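Local coordinates for protein tRNA uridine(34) acetyltransferase (Methanocaldococcus infernus, PDB 6IA8) that catalyses acetyl-CoA- and S-adenosyl-L-methionine-dependent formation of 5-carboxymethyluridine at the wobble position, uridine 34, of tRNAs, at residues I287-V292 and E317-A322; E297-W302 and V343-V348; Y310-A315 and S351-L356. One frame throughout, in Å; residues are numbered along the deposited sequence.

Contact 1: residues I287-V292 and E317-A322; sequences IYPCLV and EVISYA
I287, P289, I319 and A322 meet through carbon atoms alone. The main pair is I287 with I319: the branch methyl CG2 of I287 lies 3.9 Å from CG1 of I319, and the two side chains run past each other in opposite directions. In I287 this methyl stands anti to the backbone N while CG1 lies beside it; chi1 of -58° turns CG2 to the isoleucine. The longer branch carries CD1 toward the CB of A322, a looser touch at 4.5 Å, one helical turn beyond I319.

A second apolar touch comes from the proline. The ring carbon CD of P289 sits 4.1 Å from CD1 of I319, whose side chain it crosses at about a right angle. The same CD rests over one face of the Y288 ring, 3.3 Å above its plane and toward the rim, a packing of neighbours within 287-292.

Around these residues the core continues. F271 of helix 264-276 touches both I287 and A322, L353 of helix 353-364 covers P289, and I335 reaches I319.

All four touching residues are buried, and the side-chain atoms that meet carry no polar group. The end of strand 284-287, the sixth of the parallel radical-SAM sheet, and the start of the loop after it are therefore held against helix 312-325 by shape and exclusion of water, without directional bonds between the two segments.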
loop_
_atom_site.group_PDB
_atom_site.type_symbol
_atom_site.label_atom_id
_atom_site.label_comp_id
_atom_site.label_asym_id
_atom_site.label_seq_id
_atom_site.Cartn_x
_atom_site.Cartn_y
_atom_site.Cartn_z
ATOM N N ILE A 287 -4.640 6.230 7.609
ATOM C CA ILE A 287 -5.297 6.646 8.845
ATOM C C ILE A 287 -5.939 8.008 8.635
ATOM O O ILE A 287 -5.284 8.943 8.167
ATOM C CB ILE A 287 -4.313 6.718 10.022
ATOM C CG1 ILE A 287 -3.633 5.369 10.246
ATOM C CG2 ILE A 287 -5.051 7.165 11.315
ATOM C CD1 ILE A 287 -2.394 5.497 11.121
ATOM N N TYR A 288 -7.209 8.140 9.012
ATOM C CA TYR A 288 -7.791 9.486 9.060
ATOM C C TYR A 288 -8.962 9.468 10.023
ATOM O O TYR A 288 -9.740 8.508 9.991
ATOM C CB TYR A 288 -8.261 9.995 7.690
ATOM C CG TYR A 288 -8.295 11.519 7.637
ATOM C CD1 TYR A 288 -7.149 12.237 7.331
ATOM C CD2 TYR A 288 -9.458 12.242 7.941
ATOM C CE1 TYR A 288 -7.147 13.604 7.302
ATOM C CE2 TYR A 288 -9.465 13.643 7.893
ATOM C CZ TYR A 288 -8.298 14.301 7.585
ATOM O OH TYR A 288 -8.251 15.670 7.548
ATOM N N PRO A 289 -9.134 10.479 10.874
ATOM C CA PRO A 289 -10.226 10.430 11.858
ATOM C C PRO A 289 -11.585 10.355 11.184
ATOM O O PRO A 289 -11.773 10.849 10.078
ATOM C CB PRO A 289 -10.068 11.733 12.645
ATOM C CG PRO A 289 -9.217 12.622 11.773
ATOM C CD PRO A 289 -8.303 11.684 11.018
ATOM N N CYS A 290 -12.521 9.694 11.860
ATOM C CA CYS A 290 -13.885 9.554 11.377
ATOM C C CYS A 290 -14.535 10.926 11.295
ATOM O O CYS A 290 -14.401 11.740 12.213
ATOM C CB CYS A 290 -14.653 8.634 12.330
ATOM S SG CYS A 290 -16.282 8.202 11.768
ATOM N N LEU A 291 -15.217 11.184 10.183
ATOM C CA LEU A 291 -15.844 12.470 9.907
ATOM C C LEU A 291 -17.347 12.283 9.754
ATOM O O LEU A 291 -17.826 11.174 9.502
ATOM C CB LEU A 291 -15.292 13.109 8.619
ATOM C CG LEU A 291 -13.791 13.329 8.500
ATOM C CD1 LEU A 291 -13.402 13.641 7.061
ATOM C CD2 LEU A 291 -13.334 14.436 9.437
ATOM N N VAL A 292 -18.080 13.390 9.878
ATOM C CA VAL A 292 -19.520 13.430 9.658
ATOM C C VAL A 292 -19.762 14.097 8.312
ATOM O O VAL A 292 -19.553 15.307 8.161
ATOM C CB VAL A 292 -20.239 14.185 10.783
ATOM C CG1 VAL A 292 -21.733 14.266 10.497
ATOM C CG2 VAL A 292 -19.980 13.491 12.136
ATOM N N GLU A 317 -3.454 13.522 18.965
ATOM C CA GLU A 317 -2.968 12.659 20.032
ATOM C C GLU A 317 -2.937 11.210 19.578
ATOM O O GLU A 317 -1.947 10.509 19.786
ATOM C CB GLU A 317 -3.844 12.811 21.276
ATOM C CG GLU A 317 -3.727 14.164 21.945
ATOM C CD GLU A 317 -4.674 14.316 23.117
ATOM O OE1 GLU A 317 -5.354 13.328 23.459
ATOM O OE2 GLU A 317 -4.741 15.426 23.686
ATOM N N VAL A 318 -4.021 10.732 18.961
ATOM C CA VAL A 318 -4.087 9.326 18.555
ATOM C C VAL A 318 -3.092 9.032 17.430
ATOM O O VAL A 318 -2.373 8.023 17.453
ATOM C CB VAL A 318 -5.524 8.964 18.143
ATOM C CG1 VAL A 318 -5.580 7.551 17.592
ATOM C CG2 VAL A 318 -6.445 9.099 19.351
ATOM N N ILE A 319 -3.042 9.893 16.417
ATOM C CA ILE A 319 -2.193 9.585 15.270
ATOM C C ILE A 319 -0.729 9.698 15.663
ATOM O O ILE A 319 0.120 8.929 15.193
ATOM C CB ILE A 319 -2.546 10.494 14.078
ATOM C CG1 ILE A 319 -3.974 10.174 13.576
ATOM C CG2 ILE A 319 -1.546 10.287 12.952
ATOM C CD1 ILE A 319 -4.486 11.155 12.538
ATOM N N SER A 320 -0.410 10.651 16.538
ATOM C CA SER A 320 0.968 10.780 17.015
ATOM C C SER A 320 1.406 9.535 17.784
ATOM O O SER A 320 2.509 8.999 17.571
ATOM C CB SER A 320 1.091 12.022 17.892
ATOM O OG SER A 320 0.992 13.209 17.112
ATOM N N TYR A 321 0.531 9.023 18.646
ATOM C CA TYR A 321 0.812 7.750 19.295
ATOM C C TYR A 321 1.037 6.654 18.262
ATOM O O TYR A 321 2.023 5.912 18.326
ATOM C CB TYR A 321 -0.332 7.362 20.243
ATOM C CG TYR A 321 -0.127 5.991 20.840
ATOM C CD1 TYR A 321 0.753 5.797 21.905
ATOM C CD2 TYR A 321 -0.743 4.879 20.286
ATOM C CE1 TYR A 321 0.975 4.535 22.433
ATOM C CE2 TYR A 321 -0.520 3.619 20.796
ATOM C CZ TYR A 321 0.335 3.448 21.861
ATOM O OH TYR A 321 0.544 2.176 22.338
ATOM N N ALA A 322 0.101 6.499 17.329
ATOM C CA ALA A 322 0.216 5.434 16.345
ATOM C C ALA A 322 1.549 5.497 15.615
ATOM O O ALA A 322 2.225 4.474 15.465
ATOM C CB ALA A 322 -0.935 5.501 15.345
#

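Contact 2: residues E297-W302 and V343-V348; sequences ELYEMW and VIVDGV
W302 and D346 both extend their side chains with CG anti to the backbone N, which brings the indole of the helix to the carboxylate of the strand. V345 has CG1 in the same anti position, and this methyl comes to lie over one face of the W302 ring.

The indole is thus gripped in two ways. Its NE1 donates to OD2 of D346 at 3.1 Å, and OD2 receives it on the anti lone pair, away from OD1. The bond is bent, with an N-H...O angle of 136°. OD2 stands 29° out of the ring plane. Ring and carboxylate planes are turned 74° apart. Over the six-membered ring CG1 of V345 makes a CH-pi contact, 3.8 Å from the centroid. Its closest ring atom is CH2 of W302, 3.5 Å from CG1 of V345. The other methyl, CG2, reaches CE1 of Y299 at 4.3 Å, so V345 touches both aromatic side chains.

The carboxylate has a second bond: OD1 of D346 accepts the backbone N of G347 at 2.8 Å, from above its plane, which helps to fix the rotation of the group that receives the indole.

V345 and D346 both face V292, the pattern of a classic beta bulge, in a two-stranded antiparallel ribbon of 292-293 with 344-346. Y299 and W302 also touch V292, so helix 297-303 packs across this bulged ribbon at the protein surface, in the part of the chain matching the radical-SAM C-terminal family.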
loop_
_atom_site.group_PDB
_atom_site.type_symbol
_atom_site.label_atom_id
_atom_site.label_comp_id
_atom_site.label_asym_id
_atom_site.label_seq_id
_atom_site.Cartn_x
_atom_site.Cartn_y
_atom_site.Cartn_z
ATOM N N GLU A 297 -24.699 7.115 7.274
ATOM C CA GLU A 297 -25.160 6.606 8.558
ATOM C C GLU A 297 -24.518 7.381 9.698
ATOM O O GLU A 297 -25.179 7.702 10.687
ATOM C CB GLU A 297 -24.851 5.113 8.675
ATOM C CG GLU A 297 -25.140 4.511 10.045
ATOM C CD GLU A 297 -26.607 4.575 10.435
ATOM O OE1 GLU A 297 -27.459 4.757 9.544
ATOM O OE2 GLU A 297 -26.909 4.451 11.639
ATOM N N LEU A 298 -23.227 7.691 9.583
ATOM C CA LEU A 298 -22.572 8.501 10.603
ATOM C C LEU A 298 -23.261 9.843 10.776
ATOM O O LEU A 298 -23.348 10.359 11.902
ATOM C CB LEU A 298 -21.108 8.698 10.237
ATOM C CG LEU A 298 -20.245 7.445 10.323
ATOM C CD1 LEU A 298 -18.869 7.702 9.718
ATOM C CD2 LEU A 298 -20.123 6.982 11.760
ATOM N N TYR A 299 -23.805 10.404 9.688
ATOM C CA TYR A 299 -24.547 11.649 9.825
ATOM C C TYR A 299 -25.818 11.435 10.641
ATOM O O TYR A 299 -26.190 12.283 11.467
ATOM C CB TYR A 299 -24.894 12.231 8.458
ATOM C CG TYR A 299 -25.764 13.453 8.568
ATOM C CD1 TYR A 299 -25.235 14.661 8.981
ATOM C CD2 TYR A 299 -27.114 13.396 8.281
ATOM C CE1 TYR A 299 -26.019 15.786 9.083
ATOM C CE2 TYR A 299 -27.918 14.526 8.363
ATOM C CZ TYR A 299 -27.368 15.716 8.775
ATOM O OH TYR A 299 -28.150 16.837 8.884
ATOM N N GLU A 300 -26.532 10.337 10.378
ATOM C CA GLU A 300 -27.740 10.049 11.147
ATOM C C GLU A 300 -27.411 9.901 12.632
ATOM O O GLU A 300 -28.072 10.494 13.491
ATOM C CB GLU A 300 -28.418 8.788 10.612
ATOM C CG GLU A 300 -29.103 8.966 9.264
ATOM C CD GLU A 300 -30.184 10.041 9.292
ATOM O OE1 GLU A 300 -29.889 11.201 8.937
ATOM O OE2 GLU A 300 -31.329 9.732 9.684
ATOM N N MET A 301 -26.356 9.143 12.949
ATOM C CA MET A 301 -25.924 8.988 14.336
ATOM C C MET A 301 -25.595 10.339 14.950
ATOM O O MET A 301 -26.016 10.643 16.071
ATOM C CB MET A 301 -24.713 8.049 14.398
ATOM C CG MET A 301 -24.991 6.679 13.791
ATOM S SD MET A 301 -23.543 5.608 13.724
ATOM C CE MET A 301 -23.297 5.291 15.475
ATOM N N TRP A 302 -24.849 11.171 14.216
ATOM C CA TRP A 302 -24.519 12.507 14.701
ATOM C C TRP A 302 -25.778 13.319 14.960
ATOM O O TRP A 302 -25.870 14.021 15.970
ATOM C CB TRP A 302 -23.608 13.213 13.695
ATOM C CG TRP A 302 -23.304 14.646 14.005
ATOM C CD1 TRP A 302 -22.333 15.117 14.848
ATOM C CD2 TRP A 302 -23.972 15.803 13.479
ATOM N NE1 TRP A 302 -22.347 16.491 14.867
ATOM C CE2 TRP A 302 -23.334 16.938 14.028
ATOM C CE3 TRP A 302 -25.024 15.990 12.579
ATOM C CZ2 TRP A 302 -23.729 18.236 13.718
ATOM C CZ3 TRP A 302 -25.413 17.281 12.274
ATOM C CH2 TRP A 302 -24.771 18.386 12.845
ATOM N N VAL A 343 -18.032 20.024 2.727
ATOM C CA VAL A 343 -18.905 18.862 2.871
ATOM C C VAL A 343 -18.818 18.239 4.258
ATOM O O VAL A 343 -19.659 17.388 4.599
ATOM C CB VAL A 343 -18.578 17.796 1.804
ATOM C CG1 VAL A 343 -19.555 16.639 1.877
ATOM C CG2 VAL A 343 -18.584 18.423 0.418
ATOM N N ILE A 344 -17.840 18.634 5.068
ATOM C CA ILE A 344 -17.660 18.078 6.404
ATOM C C ILE A 344 -18.606 18.812 7.348
ATOM O O ILE A 344 -18.401 19.987 7.657
ATOM C CB ILE A 344 -16.205 18.199 6.869
ATOM C CG1 ILE A 344 -15.283 17.442 5.909
ATOM C CG2 ILE A 344 -16.055 17.683 8.287
ATOM C CD1 ILE A 344 -13.804 17.647 6.175
ATOM N N VAL A 345 -19.647 18.118 7.810
ATOM C CA VAL A 345 -20.573 18.714 8.770
ATOM C C VAL A 345 -19.894 18.898 10.119
ATOM O O VAL A 345 -20.076 19.921 10.788
ATOM C CB VAL A 345 -21.838 17.845 8.892
ATOM C CG1 VAL A 345 -22.757 18.399 9.966
ATOM C CG2 VAL A 345 -22.550 17.749 7.548
ATOM N N ASP A 346 -19.120 17.902 10.549
ATOM C CA ASP A 346 -18.430 17.948 11.827
ATOM C C ASP A 346 -17.226 17.016 11.747
ATOM O O ASP A 346 -17.233 16.016 11.013
ATOM C CB ASP A 346 -19.371 17.562 12.979
ATOM C CG ASP A 346 -18.841 17.988 14.344
ATOM O OD1 ASP A 346 -17.782 18.644 14.408
ATOM O OD2 ASP A 346 -19.490 17.658 15.357
ATOM N N GLY A 347 -16.206 17.346 12.526
ATOM C CA GLY A 347 -14.956 16.616 12.503
ATOM C C GLY A 347 -13.802 17.500 12.068
ATOM O O GLY A 347 -13.950 18.699 11.840
ATOM N N VAL A 348 -12.631 16.875 11.944
ATOM C CA VAL A 348 -11.447 17.627 11.535
ATOM C C VAL A 348 -11.658 18.181 10.133
ATOM O O VAL A 348 -11.888 17.429 9.180
ATOM C CB VAL A 348 -10.197 16.745 11.606
ATOM C CG1 VAL A 348 -9.002 17.461 11.012
ATOM C CG2 VAL A 348 -9.930 16.349 13.047
#

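Contact 3: residues Y310-A315 and S351-L356; sequences YREEEA and SNLGEL
The first turns of helices 312-325 and 353-364 meet here, E312 and L353 being nearest at 7.6 Å between their CA atoms. The side chains that fill the gap are E312 and A315 on one helix, L353 and L356 on the other.

E312 reaches across with its whole side chain. CG lies beside the backbone N (chi1 -71°), and a bend at chi2 (-116°) sends the carboxylate toward L353. OE1 of E312 lies 3.8 Å from CD1 of L353, the two side chains passing in opposite directions. L356 crosses the glutamate at about a right angle, but the modelled approach of its CD1 to the carboxylate is too close to be trusted. OE1 is buried by this contact and has no polar partner in the model; OE2 forms a salt bridge with K350, just before 351-356, which probably balances the charge. With an alanine in place of this glutamate, K350 would probably lose its ion-pair mate and CD1 of L353 part of its cover. Deeper in, CB of A315 approaches CD1 of L353 at 4.5 Å, a loose apolar touch.

Within 310-315, the carboxylate of E314 folds back on the start of its helix: OE2 of E314 accepts the backbone N of R311, the N-cap residue, at 2.9 Å.

P289, in the loop after strand 284-287, touches A315. V348, in the loop that follows strand 344-346, packs against E312 and A315, and farther along helix 312-325 I316 meets both L353 and L356.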
loop_
_atom_site.group_PDB
_atom_site.type_symbol
_atom_site.label_atom_id
_atom_site.label_comp_id
_atom_site.label_asym_id
_atom_site.label_seq_id
_atom_site.Cartn_x
_atom_site.Cartn_y
_atom_site.Cartn_z
ATOM N N TYR A 310 -13.949 13.326 16.650
ATOM C CA TYR A 310 -12.744 13.955 17.156
ATOM C C TYR A 310 -12.611 15.356 16.580
ATOM O O TYR A 310 -12.924 15.594 15.408
ATOM C CB TYR A 310 -11.513 13.139 16.746
ATOM C CG TYR A 310 -11.202 11.905 17.575
ATOM C CD1 TYR A 310 -10.200 11.030 17.186
ATOM C CD2 TYR A 310 -11.899 11.623 18.740
ATOM C CE1 TYR A 310 -9.905 9.904 17.930
ATOM C CE2 TYR A 310 -11.600 10.517 19.500
ATOM C CZ TYR A 310 -10.592 9.656 19.083
ATOM O OH TYR A 310 -10.283 8.545 19.828
ATOM N N ARG A 311 -12.120 16.279 17.404
ATOM C CA ARG A 311 -11.557 17.535 16.930
ATOM C C ARG A 311 -10.061 17.339 16.677
ATOM O O ARG A 311 -9.528 16.236 16.820
ATOM C CB ARG A 311 -11.832 18.646 17.941
ATOM C CG ARG A 311 -13.323 19.004 18.026
ATOM C CD ARG A 311 -13.623 19.939 19.188
ATOM N NE ARG A 311 -12.867 21.187 19.116
ATOM C CZ ARG A 311 -12.979 22.178 19.992
ATOM N NH1 ARG A 311 -13.830 22.075 21.011
ATOM N NH2 ARG A 311 -12.249 23.276 19.849
ATOM N N GLU A 312 -9.367 18.418 16.306
ATOM C CA GLU A 312 -7.964 18.294 15.924
ATOM C C GLU A 312 -7.112 17.751 17.066
ATOM O O GLU A 312 -6.262 16.881 16.845
ATOM C CB GLU A 312 -7.428 19.643 15.452
ATOM C CG GLU A 312 -7.968 20.090 14.115
ATOM C CD GLU A 312 -6.879 20.200 13.074
ATOM O OE1 GLU A 312 -6.694 19.244 12.295
ATOM O OE2 GLU A 312 -6.192 21.240 13.046
ATOM N N GLU A 313 -7.323 18.248 18.289
ATOM C CA GLU A 313 -6.521 17.807 19.427
ATOM C C GLU A 313 -6.550 16.287 19.567
ATOM O O GLU A 313 -5.511 15.644 19.721
ATOM C CB GLU A 313 -7.027 18.484 20.708
ATOM C CG GLU A 313 -6.493 17.901 22.003
ATOM C CD GLU A 313 -7.447 18.116 23.180
ATOM O OE1 GLU A 313 -7.964 19.246 23.351
ATOM O OE2 GLU A 313 -7.693 17.144 23.925
ATOM N N GLU A 314 -7.736 15.691 19.547
ATOM C CA GLU A 314 -7.823 14.253 19.785
ATOM C C GLU A 314 -7.217 13.462 18.628
ATOM O O GLU A 314 -6.545 12.445 18.846
ATOM C CB GLU A 314 -9.279 13.832 19.998
ATOM C CG GLU A 314 -9.957 14.449 21.207
ATOM C CD GLU A 314 -10.561 15.798 20.900
ATOM O OE1 GLU A 314 -10.021 16.819 21.369
ATOM O OE2 GLU A 314 -11.570 15.836 20.171
ATOM N N ALA A 315 -7.474 13.894 17.389
ATOM C CA ALA A 315 -6.918 13.187 16.244
ATOM C C ALA A 315 -5.401 13.216 16.302
ATOM O O ALA A 315 -4.745 12.203 16.039
ATOM C CB ALA A 315 -7.432 13.802 14.946
ATOM N N SER A 351 -6.574 21.188 6.736
ATOM C CA SER A 351 -5.945 20.421 5.666
ATOM C C SER A 351 -4.506 19.997 5.958
ATOM O O SER A 351 -3.913 19.263 5.154
ATOM C CB SER A 351 -5.974 21.235 4.368
ATOM O OG SER A 351 -5.381 22.507 4.557
ATOM N N ASN A 352 -3.925 20.442 7.066
ATOM C CA ASN A 352 -2.538 20.129 7.397
ATOM C C ASN A 352 -2.424 19.221 8.625
ATOM O O ASN A 352 -1.528 19.372 9.452
ATOM C CB ASN A 352 -1.753 21.419 7.613
ATOM C CG ASN A 352 -2.390 22.317 8.657
ATOM O OD1 ASN A 352 -3.560 22.149 8.993
ATOM N ND2 ASN A 352 -1.626 23.275 9.171
ATOM N N LEU A 353 -3.334 18.259 8.764
ATOM C CA LEU A 353 -3.301 17.390 9.934
ATOM C C LEU A 353 -1.954 16.696 10.055
ATOM O O LEU A 353 -1.416 16.562 11.157
ATOM C CB LEU A 353 -4.431 16.362 9.860
ATOM C CG LEU A 353 -4.501 15.371 11.027
ATOM C CD1 LEU A 353 -4.600 16.103 12.361
ATOM C CD2 LEU A 353 -5.682 14.410 10.865
ATOM N N GLY A 354 -1.384 16.261 8.931
ATOM C CA GLY A 354 -0.071 15.631 8.975
ATOM C C GLY A 354 0.997 16.530 9.568
ATOM O O GLY A 354 1.838 16.086 10.357
ATOM N N GLU A 355 0.997 17.803 9.178
ATOM C CA GLU A 355 1.973 18.748 9.706
ATOM C C GLU A 355 1.746 18.969 11.195
ATOM O O GLU A 355 2.704 19.112 11.964
ATOM C CB GLU A 355 1.883 20.084 8.948
ATOM C CG GLU A 355 2.975 21.073 9.320
ATOM C CD GLU A 355 2.700 22.475 8.791
ATOM O OE1 GLU A 355 1.579 22.719 8.294
ATOM O OE2 GLU A 355 3.605 23.334 8.874
ATOM N N LEU A 356 0.478 19.006 11.619
ATOM C CA LEU A 356 0.183 19.205 13.032
ATOM C C LEU A 356 0.686 18.024 13.848
ATOM O O LEU A 356 1.201 18.198 14.961
ATOM C CB LEU A 356 -1.323 19.405 13.219
ATOM C CG LEU A 356 -1.935 20.554 12.408
ATOM C CD1 LEU A 356 -3.443 20.576 12.581
ATOM C CD2 LEU A 356 -1.332 21.869 12.837
#

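Overall arrangement
From the N terminus, the chain leaves strand 284-287 through 287-292 into the short strand 292-293, then forms helices 297-303 and 312-325. Contact 1 closes the first loop by bringing 317-322 back to 287-292. Contact 2 closes a longer one from 297-302 to 343-348, and contact 3 a third from 310-315 to 351-356. None nests inside another; each pair crosses, its segments alternating. Contacts 1 and 3 share helix 312-325 and have centres about 8 Å apart, joined through P289 and L353. Contact 2 meets contact 1 through V292 backbone bonds to V345 and D346, and contact 3 through V348. Together they tie the sixth strand of the parallel radical-SAM sheet to the 292-293/344-346 ribbon and three helices.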